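Local coordinates for protein methyltransferase (Streptomyces avermitilis, PDB 3GIW) that binds S-adenosyl-L-homocysteine and is probably an S-adenosylmethionine-dependent methyltransferase whose substrate is not known, at residues I79-I85 against R160-V166. Sequence-based numbering, arbitrary orientation.
Sequences IRQFLDI and RPVALTV
Gln81 reaches across to Pro161 and Val162, in the chain leading into strand 163-167. Its CB lies 3.5 Å from Pro161 O and also touches Val162 CG2. CG sits beside the backbone N (chi1 -58°), and the chain beyond it is extended. CG and CD pass Pro161 O at 3.8 Å and 3.9 Å. NE2 then bonds Pro161 O, 3.1 Å away, almost straight. Pro161 O lies in the amide plane of Gln81, but NE2 stands above the carbonyl plane of Pro161, off its lone pairs. A water bridges the same oxygen to Arg80 N. OE1 accepts from the backbone N of Asp157. With an alanine here, Pro161 O would probably keep the water but lose the amide, and Asp157 N would lose its acceptor. Further on, 81-85 and 163-166 run parallel as central strands of the Rossmann-like methyltransferase sheet, joined by four backbone bonds. On one face, Ala163 CB meets Phe82 CD2 at 3.7 Å; the Phe82 ring also touches Leu95 and Ala99 of helix 95-102. Thr165 OG1 donates to Asp84 OD1 at 2.8 Å, on its anti side, tilted from the carboxylate plane, while Thr87 OG1 bonds OD2. On the other face, Leu164 CD1 packs 3.7 Å from Ile85 CG1. Ile85 also touches Met140, an S-adenosyl-L-homocysteine site residue.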
# COMPACT_ATOMS: atom_id res chain seq x y z
N ILE A 79 -17.76 -3.80 1.02
CA ILE A 79 -17.06 -3.83 -0.25
C ILE A 79 -16.61 -5.26 -0.60
O ILE A 79 -16.09 -6.02 0.26
CB ILE A 79 -15.83 -2.88 -0.25
CG1 ILE A 79 -16.28 -1.41 -0.10
CG2 ILE A 79 -14.96 -3.09 -1.50
CD1 ILE A 79 -17.11 -0.87 -1.31
N ARG A 80 -16.85 -5.65 -1.85
CA ARG A 80 -16.56 -7.00 -2.33
C ARG A 80 -15.60 -7.02 -3.51
O ARG A 80 -15.39 -8.08 -4.10
CB ARG A 80 -17.88 -7.70 -2.73
CG ARG A 80 -18.90 -7.81 -1.60
CD ARG A 80 -18.49 -8.86 -0.60
NE ARG A 80 -19.39 -8.88 0.56
CZ ARG A 80 -19.19 -8.26 1.72
NH1 ARG A 80 -18.09 -7.54 1.98
NH2 ARG A 80 -20.11 -8.39 2.67
N GLN A 81 -15.02 -5.86 -3.86
CA GLN A 81 -14.06 -5.75 -4.95
C GLN A 81 -12.95 -4.80 -4.56
O GLN A 81 -13.20 -3.70 -4.07
CB GLN A 81 -14.76 -5.18 -6.19
CG GLN A 81 -15.95 -6.00 -6.67
CD GLN A 81 -16.40 -5.58 -8.05
OE1 GLN A 81 -16.33 -6.37 -9.01
NE2 GLN A 81 -16.85 -4.31 -8.16
N PHE A 82 -11.71 -5.20 -4.84
CA PHE A 82 -10.52 -4.43 -4.46
C PHE A 82 -9.54 -4.38 -5.63
O PHE A 82 -9.31 -5.39 -6.30
CB PHE A 82 -9.82 -5.10 -3.25
CG PHE A 82 -10.67 -5.17 -2.02
CD1 PHE A 82 -11.71 -6.12 -1.93
CD2 PHE A 82 -10.49 -4.27 -0.99
CE1 PHE A 82 -12.54 -6.18 -0.79
CE2 PHE A 82 -11.34 -4.32 0.13
CZ PHE A 82 -12.33 -5.27 0.22
N LEU A 83 -8.95 -3.20 -5.82
CA LEU A 83 -7.88 -2.95 -6.76
C LEU A 83 -6.67 -2.42 -5.96
O LEU A 83 -6.70 -1.30 -5.48
CB LEU A 83 -8.32 -1.95 -7.82
CG LEU A 83 -7.27 -1.57 -8.87
CD1 LEU A 83 -6.59 -2.76 -9.54
CD2 LEU A 83 -7.88 -0.63 -9.95
N ASP A 84 -5.63 -3.25 -5.85
CA ASP A 84 -4.48 -2.97 -5.00
C ASP A 84 -3.29 -2.58 -5.85
O ASP A 84 -2.76 -3.39 -6.64
CB ASP A 84 -4.14 -4.21 -4.18
CG ASP A 84 -3.06 -3.97 -3.12
OD1 ASP A 84 -3.09 -2.93 -2.42
OD2 ASP A 84 -2.19 -4.87 -2.95
N ILE A 85 -2.85 -1.34 -5.72
CA ILE A 85 -1.81 -0.76 -6.55
C ILE A 85 -0.50 -0.72 -5.75
O ILE A 85 -0.42 -0.03 -4.74
CB ILE A 85 -2.18 0.68 -7.01
CG1 ILE A 85 -3.56 0.69 -7.66
CG2 ILE A 85 -1.05 1.27 -7.91
CD1 ILE A 85 -3.68 -0.14 -8.87
N ARG A 160 -19.84 -1.65 -10.23
CA ARG A 160 -20.17 -1.89 -8.81
C ARG A 160 -19.01 -1.38 -7.95
O ARG A 160 -17.91 -1.24 -8.46
CB ARG A 160 -20.44 -3.37 -8.54
CG ARG A 160 -21.71 -3.84 -9.24
CD ARG A 160 -21.81 -5.35 -9.31
NE ARG A 160 -22.83 -5.77 -10.28
CZ ARG A 160 -24.13 -5.75 -10.04
NH1 ARG A 160 -24.57 -5.31 -8.87
NH2 ARG A 160 -24.99 -6.13 -10.98
N PRO A 161 -19.26 -1.04 -6.68
CA PRO A 161 -18.20 -0.42 -5.88
C PRO A 161 -16.92 -1.24 -5.82
O PRO A 161 -16.92 -2.47 -5.71
CB PRO A 161 -18.86 -0.27 -4.50
CG PRO A 161 -20.33 -0.20 -4.80
CD PRO A 161 -20.53 -1.15 -5.94
N VAL A 162 -15.81 -0.50 -5.81
CA VAL A 162 -14.46 -1.04 -5.68
C VAL A 162 -13.70 -0.21 -4.63
O VAL A 162 -13.87 1.01 -4.56
CB VAL A 162 -13.71 -0.90 -7.04
CG1 VAL A 162 -12.26 -1.36 -6.95
CG2 VAL A 162 -14.38 -1.73 -8.18
N ALA A 163 -12.90 -0.88 -3.78
CA ALA A 163 -11.91 -0.18 -2.95
C ALA A 163 -10.56 -0.16 -3.66
O ALA A 163 -9.99 -1.23 -3.95
CB ALA A 163 -11.75 -0.84 -1.61
N LEU A 164 -10.08 1.04 -3.93
CA LEU A 164 -8.78 1.31 -4.51
C LEU A 164 -7.82 1.46 -3.34
O LEU A 164 -7.93 2.41 -2.57
CB LEU A 164 -8.82 2.58 -5.35
CG LEU A 164 -7.52 3.00 -6.02
CD1 LEU A 164 -7.01 1.98 -7.04
CD2 LEU A 164 -7.68 4.37 -6.70
N THR A 165 -6.90 0.49 -3.22
CA THR A 165 -5.87 0.51 -2.16
C THR A 165 -4.51 0.90 -2.72
O THR A 165 -3.99 0.23 -3.64
CB THR A 165 -5.86 -0.82 -1.34
OG1 THR A 165 -5.65 -1.92 -2.20
CG2 THR A 165 -7.23 -1.06 -0.69
N VAL A 166 -3.92 1.98 -2.21
CA VAL A 166 -2.63 2.51 -2.67
C VAL A 166 -1.79 2.67 -1.38
O VAL A 166 -1.75 3.75 -0.80
CB VAL A 166 -2.77 3.84 -3.45
CG1 VAL A 166 -1.44 4.24 -4.03
CG2 VAL A 166 -3.82 3.69 -4.59
O HOH W 1 -18.24 -4.12 -3.93